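Local coordinates for Galactose/lactose metabolism regulatory protein GAL80 (PDB 3BTV) that represses the yeast galactose and lactose metabolic genes by binding the activator GAL4 and blocking its transcriptional activation when no inducing sugar is present, at residues Val147-Ser152 and Phe402-Asp407; Met224-Phe229 and Gln395-Glu400. The protein carries 1 engineered substitution. One frame throughout, in Å; residues are numbered along the deposited sequence.

In the fold
Both contacts involve the connection from helix 363-380 to helix 405-424, which touches the Rossmann-fold sheet and the end of helix 209-225. In contact 1 its last residues and the first turn of helix 405-424, Phe402-Asp407, lie on strand 148-152 of that sheet; in contact 2 an earlier turn, Gln395-Glu400, inserts Phe397 against the end of helix 209-225, within the C-terminal Gal80p domain. The centres are about 14 Å apart. Asp407 joins them: its OD2 lies 2.9 Å from Gln395 N and its OD1 3.2 Å from Gly396 N, both probable hydrogen bonds, so the start of helix 405-424 also holds the turn.

Contact 1 (Val147-Ser152 and Phe402-Asp407); sequences VQTIIS and FPTLMD
Thr149 and Leu405 cross at about a right angle where the edge strand of the Rossmann sheet meets the start of a helix. The Thr149 hydroxyl, set between backbone N and carbonyl carbon (chi1 73°), faces the helix and accepts a nearly straight bond from Leu405 N, 2.8 Å from OG1. The methyl CD2 of Leu405 rests on Thr149 CB at 3.6 Å, while its other methyl, CD1, reaches the carbonyl oxygen of Ile150. Two residues further along the strand, Ile151 N donates to Pro403 O at 3.0 Å, approaching from above the carbonyl plane, 41° out of it. The branch CG2 of Ile151 touches Pro403 CB at 3.6 Å and also meets Thr404 O. The Phe402 ring lies against Gln148, Thr149 and Ile150: Thr149 O lies in its plane at the edge, Gln148 CG comes to the same rim near CZ, and Ile150 CG1 presses obliquely on CE2, only 3.3 Å away. Thr404 and Asp407 form a capping box. Thr404 OG1 accepts from Met406 N at 3.0 Å and also bonds to Val393 O; Asp407 OD2 in turn accepts from Thr404 N through its anti lone pair, at 2.8 Å. The two bonds engage one N-H of the first turn and that of the N-cap residue itself. On its inner side strand 148-152 pairs with strand 121-125, whereas Phe402-Leu405 runs at 90° to Gln148-Ile151. Helix 132-143 packs on Thr149 and Leu405 through Ala142, and helix 363-380 covers Phe402 and Ile150, with Ile375 touching both.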
loop_
_atom_site.group_PDB
_atom_site.type_symbol
_atom_site.label_atom_id
_atom_site.label_comp_id
_atom_site.label_asym_id
_atom_site.label_seq_id
_atom_site.Cartn_x
_atom_site.Cartn_y
_atom_site.Cartn_z
ATOM N N VAL B 147 -17.098 -35.866 9.981
ATOM C CA VAL B 147 -16.178 -35.481 11.054
ATOM C C VAL B 147 -16.075 -33.973 11.193
ATOM O O VAL B 147 -16.254 -33.232 10.224
ATOM C CB VAL B 147 -14.761 -36.044 10.827
ATOM C CG1 VAL B 147 -14.771 -37.575 10.941
ATOM C CG2 VAL B 147 -14.232 -35.610 9.464
ATOM N N GLN B 148 -15.797 -33.516 12.409
ATOM C CA GLN B 148 -15.495 -32.110 12.615
ATOM C C GLN B 148 -14.077 -31.863 12.133
ATOM O O GLN B 148 -13.168 -32.644 12.435
ATOM C CB GLN B 148 -15.612 -31.725 14.086
ATOM C CG GLN B 148 -15.130 -30.317 14.375
ATOM C CD GLN B 148 -16.054 -29.261 13.809
ATOM O OE1 GLN B 148 -15.681 -28.498 12.914
ATOM N NE2 GLN B 148 -17.272 -29.214 14.329
ATOM N N THR B 149 -13.889 -30.782 11.383
ATOM C CA THR B 149 -12.583 -30.488 10.817
ATOM C C THR B 149 -11.929 -29.274 11.468
ATOM O O THR B 149 -12.605 -28.360 11.945
ATOM C CB THR B 149 -12.655 -30.263 9.291
ATOM O OG1 THR B 149 -13.269 -29.000 9.017
ATOM C CG2 THR B 149 -13.449 -31.378 8.608
ATOM N N ILE B 150 -10.601 -29.282 11.488
ATOM C CA ILE B 150 -9.823 -28.149 11.968
ATOM C C ILE B 150 -8.756 -27.809 10.930
ATOM O O ILE B 150 -8.128 -28.707 10.369
ATOM C CB ILE B 150 -9.140 -28.465 13.319
ATOM C CG1 ILE B 150 -10.148 -29.022 14.328
ATOM C CG2 ILE B 150 -8.443 -27.228 13.895
ATOM C CD1 ILE B 150 -9.948 -30.509 14.691
ATOM N N ILE B 151 -8.564 -26.522 10.659
ATOM C CA ILE B 151 -7.442 -26.084 9.836
ATOM C C ILE B 151 -6.469 -25.320 10.730
ATOM O O ILE B 151 -6.892 -24.557 11.596
ATOM C CB ILE B 151 -7.887 -25.176 8.651
ATOM C CG1 ILE B 151 -6.719 -24.903 7.694
ATOM C CG2 ILE B 151 -8.462 -23.854 9.146
ATOM C CD1 ILE B 151 -6.360 -26.118 6.803
ATOM N N SER B 152 -5.173 -25.516 10.517
ATOM C CA SER B 152 -4.161 -24.821 11.300
ATOM C C SER B 152 -3.964 -23.358 10.878
ATOM O O SER B 152 -2.905 -22.982 10.368
ATOM C CB SER B 152 -2.828 -25.558 11.230
ATOM O OG SER B 152 -1.944 -25.070 12.224
ATOM N N PHE B 402 -12.706 -22.784 16.801
ATOM C CA PHE B 402 -11.449 -22.864 16.089
ATOM C C PHE B 402 -11.820 -22.963 14.621
ATOM O O PHE B 402 -12.922 -23.417 14.294
ATOM C CB PHE B 402 -10.699 -24.120 16.518
ATOM C CG PHE B 402 -11.561 -25.351 16.550
ATOM C CD1 PHE B 402 -12.086 -25.812 17.747
ATOM C CD2 PHE B 402 -11.867 -26.036 15.381
ATOM C CE1 PHE B 402 -12.886 -26.941 17.774
ATOM C CE2 PHE B 402 -12.663 -27.165 15.407
ATOM C CZ PHE B 402 -13.169 -27.618 16.605
ATOM N N PRO B 403 -10.905 -22.548 13.733
ATOM C CA PRO B 403 -11.198 -22.528 12.299
ATOM C C PRO B 403 -11.237 -23.945 11.755
ATOM O O PRO B 403 -10.496 -24.815 12.213
ATOM C CB PRO B 403 -9.998 -21.784 11.693
ATOM C CG PRO B 403 -9.006 -21.614 12.790
ATOM C CD PRO B 403 -9.481 -22.301 14.011
ATOM N N THR B 404 -12.092 -24.155 10.764
ATOM C CA THR B 404 -12.322 -25.470 10.206
ATOM C C THR B 404 -11.907 -25.484 8.747
ATOM O O THR B 404 -11.461 -24.476 8.205
ATOM C CB THR B 404 -13.816 -25.806 10.253
ATOM O OG1 THR B 404 -14.508 -24.994 9.293
ATOM C CG2 THR B 404 -14.372 -25.518 11.630
ATOM N N LEU B 405 -12.086 -26.629 8.100
ATOM C CA LEU B 405 -11.810 -26.737 6.674
ATOM C C LEU B 405 -12.682 -25.792 5.829
ATOM O O LEU B 405 -12.313 -25.436 4.709
ATOM C CB LEU B 405 -11.960 -28.189 6.212
ATOM C CG LEU B 405 -10.659 -28.993 6.092
ATOM C CD1 LEU B 405 -9.638 -28.630 7.175
ATOM C CD2 LEU B 405 -10.953 -30.485 6.095
ATOM N N MET B 406 -13.830 -25.378 6.360
ATOM C CA MET B 406 -14.638 -24.397 5.645
ATOM C C MET B 406 -13.962 -23.024 5.657
ATOM O O MET B 406 -13.974 -22.301 4.662
ATOM C CB MET B 406 -16.032 -24.281 6.247
ATOM C CG MET B 406 -16.849 -23.185 5.581
ATOM S SD MET B 406 -16.956 -23.449 3.795
ATOM C CE MET B 406 -18.134 -24.761 3.702
ATOM N N ASP B 407 -13.389 -22.659 6.795
ATOM C CA ASP B 407 -12.606 -21.432 6.874
ATOM C C ASP B 407 -11.428 -21.526 5.907
ATOM O O ASP B 407 -11.094 -20.565 5.226
ATOM C CB ASP B 407 -12.131 -21.189 8.306
ATOM C CG ASP B 407 -13.285 -20.928 9.266
ATOM O OD1 ASP B 407 -13.977 -19.902 9.106
ATOM O OD2 ASP B 407 -13.504 -21.753 10.182
#

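Contact 2 (Met224-Phe229 and Gln395-Glu400); sequences MTSSYF and QGFDFE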
loop_
_atom_site.group_PDB
_atom_site.type_symbol
_atom_site.label_atom_id
_atom_site.label_comp_id
_atom_site.label_asym_id
_atom_site.label_seq_id
_atom_site.Cartn_x
_atom_site.Cartn_y
_atom_site.Cartn_z
ATOM N N MET B 224 -9.858 -10.334 12.596
ATOM C CA MET B 224 -9.797 -9.225 13.563
ATOM C C MET B 224 -10.840 -8.145 13.301
ATOM O O MET B 224 -11.346 -7.530 14.229
ATOM C CB MET B 224 -8.421 -8.551 13.516
ATOM C CG MET B 224 -7.322 -9.306 14.203
ATOM S SD MET B 224 -5.802 -8.330 14.195
ATOM C CE MET B 224 -5.410 -8.236 12.435
ATOM N N THR B 225 -11.130 -7.886 12.028
ATOM C CA THR B 225 -12.067 -6.844 11.685
ATOM C C THR B 225 -13.463 -7.424 11.547
ATOM O O THR B 225 -14.425 -6.700 11.332
ATOM C CB THR B 225 -11.682 -6.136 10.360
ATOM O OG1 THR B 225 -11.745 -7.074 9.272
ATOM C CG2 THR B 225 -10.274 -5.542 10.453
ATOM N N SER B 226 -13.575 -8.738 11.672
ATOM C CA SER B 226 -14.857 -9.413 11.453
ATOM C C SER B 226 -15.499 -9.006 10.125
ATOM O O SER B 226 -16.679 -8.674 10.082
ATOM C CB SER B 226 -15.841 -9.110 12.591
ATOM O OG SER B 226 -15.338 -9.546 13.842
ATOM N N SER B 227 -14.729 -9.015 9.044
ATOM C CA SER B 227 -15.298 -8.736 7.724
ATOM C C SER B 227 -14.572 -9.518 6.654
ATOM O O SER B 227 -13.362 -9.724 6.756
ATOM C CB SER B 227 -15.203 -7.246 7.382
ATOM O OG SER B 227 -15.820 -6.994 6.124
ATOM N N TYR B 228 -15.308 -9.959 5.635
ATOM C CA TYR B 228 -14.697 -10.446 4.403
ATOM C C TYR B 228 -14.533 -9.296 3.407
ATOM O O TYR B 228 -15.009 -8.186 3.636
ATOM C CB TYR B 228 -15.541 -11.562 3.759
ATOM C CG TYR B 228 -15.674 -12.783 4.643
ATOM C CD1 TYR B 228 -16.896 -13.137 5.195
ATOM C CD2 TYR B 228 -14.568 -13.561 4.951
ATOM C CE1 TYR B 228 -17.014 -14.248 6.020
ATOM C CE2 TYR B 228 -14.676 -14.668 5.767
ATOM C CZ TYR B 228 -15.901 -15.004 6.301
ATOM O OH TYR B 228 -15.997 -16.104 7.118
ATOM N N PHE B 229 -13.866 -9.579 2.294
ATOM C CA PHE B 229 -13.651 -8.560 1.270
ATOM C C PHE B 229 -14.827 -8.460 0.317
ATOM O O PHE B 229 -15.500 -9.444 0.064
ATOM C CB PHE B 229 -12.377 -8.848 0.483
ATOM C CG PHE B 229 -11.136 -8.497 1.222
ATOM C CD1 PHE B 229 -10.527 -9.425 2.047
ATOM C CD2 PHE B 229 -10.592 -7.229 1.122
ATOM C CE1 PHE B 229 -9.384 -9.095 2.750
ATOM C CE2 PHE B 229 -9.436 -6.890 1.826
ATOM C CZ PHE B 229 -8.841 -7.828 2.638
ATOM N N GLN B 395 -15.705 -21.425 12.087
ATOM C CA GLN B 395 -15.544 -20.487 13.175
ATOM C C GLN B 395 -16.087 -19.135 12.733
ATOM O O GLN B 395 -16.717 -18.427 13.511
ATOM C CB GLN B 395 -14.081 -20.360 13.592
ATOM C CG GLN B 395 -13.893 -19.420 14.771
ATOM C CD GLN B 395 -12.448 -19.199 15.105
ATOM O OE1 GLN B 395 -11.606 -19.128 14.214
ATOM N NE2 GLN B 395 -12.148 -19.064 16.396
ATOM N N GLY B 396 -15.864 -18.800 11.468
ATOM C CA GLY B 396 -16.238 -17.497 10.965
ATOM C C GLY B 396 -15.489 -16.422 11.724
ATOM O O GLY B 396 -14.275 -16.493 11.877
ATOM N N PHE B 397 -16.222 -15.428 12.206
ATOM C CA PHE B 397 -15.635 -14.357 12.983
ATOM C C PHE B 397 -15.816 -14.557 14.487
ATOM O O PHE B 397 -15.560 -13.649 15.273
ATOM C CB PHE B 397 -16.236 -13.025 12.572
ATOM C CG PHE B 397 -16.127 -12.751 11.109
ATOM C CD1 PHE B 397 -14.956 -13.038 10.427
ATOM C CD2 PHE B 397 -17.190 -12.203 10.413
ATOM C CE1 PHE B 397 -14.847 -12.787 9.076
ATOM C CE2 PHE B 397 -17.087 -11.942 9.058
ATOM C CZ PHE B 397 -15.919 -12.234 8.391
ATOM N N ASP B 398 -16.267 -15.741 14.884
ATOM C CA ASP B 398 -16.480 -16.029 16.298
ATOM C C ASP B 398 -15.179 -16.094 17.077
ATOM O O ASP B 398 -14.191 -16.637 16.588
ATOM C CB ASP B 398 -17.188 -17.368 16.471
ATOM C CG ASP B 398 -18.661 -17.296 16.146
ATOM O OD1 ASP B 398 -19.216 -16.176 16.155
ATOM O OD2 ASP B 398 -19.258 -18.366 15.882
ATOM N N PHE B 399 -15.192 -15.566 18.299
ATOM C CA PHE B 399 -14.070 -15.736 19.220
ATOM C C PHE B 399 -13.946 -17.217 19.567
ATOM O O PHE B 399 -12.845 -17.739 19.748
ATOM C CB PHE B 399 -14.288 -14.937 20.517
ATOM C CG PHE B 399 -13.997 -13.468 20.397
ATOM C CD1 PHE B 399 -15.031 -12.549 20.288
ATOM C CD2 PHE B 399 -12.695 -13.001 20.427
ATOM C CE1 PHE B 399 -14.776 -11.195 20.185
ATOM C CE2 PHE B 399 -12.428 -11.642 20.321
ATOM C CZ PHE B 399 -13.467 -10.742 20.201
ATOM N N GLU B 400 -15.103 -17.875 19.631
ATOM C CA GLU B 400 -15.248 -19.267 20.059
ATOM C C GLU B 400 -14.782 -20.281 19.042
ATOM O O GLU B 400 -14.773 -20.024 17.840
ATOM C CB GLU B 400 -16.723 -19.570 20.341
ATOM C CG GLU B 400 -17.194 -19.137 21.701
ATOM C CD GLU B 400 -16.556 -17.839 22.128
ATOM O OE1 GLU B 400 -15.896 -17.833 23.189
ATOM O OE2 GLU B 400 -16.695 -16.835 21.394
#
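A Schellman motif ends helix 209-225, and the aromatic side chain of a type II' beta turn, Gln395-Asp398, packs on it. Ser226, the C-prime residue with positive phi, turns the chain so that Ser227 N reaches back to Gln222 O and Ser226 N to Tyr223 O. Onto this bend lies the ring of Phe397, the third residue of the turn. Its CG is anti to the carbonyl carbon (chi1 -55°), which carries the ring across toward the helix end. Ser226 CA stands 3.7 Å from the ring centroid and 16° off the normal, a CH-pi contact over the face. The backbone continues over the same face, with Ser226 C near the centre and Ser227 N, 3.5 Å from CZ, offset toward the rim. Ser226 also brings OG to within 3.8 Å of Phe397 CB, at the root of the ring.

Tyr228 adds a second aromatic group. Its plane is inclined at 41° to that of Phe397, with centroids 4.5 Å apart, an oblique pairing, neither stacked nor edge-to-face. The turn itself is closed by Asp398 N to Gln395 O, and Gly396 has the positive phi that favours glycine at its second position. From helix 159-169, Lys165 NZ hydrogen-bonds to Phe397 O. At the centre of the pairing, Phe397 CZ sits over the middle of the Tyr228 ring, 3.3 Å from CE1.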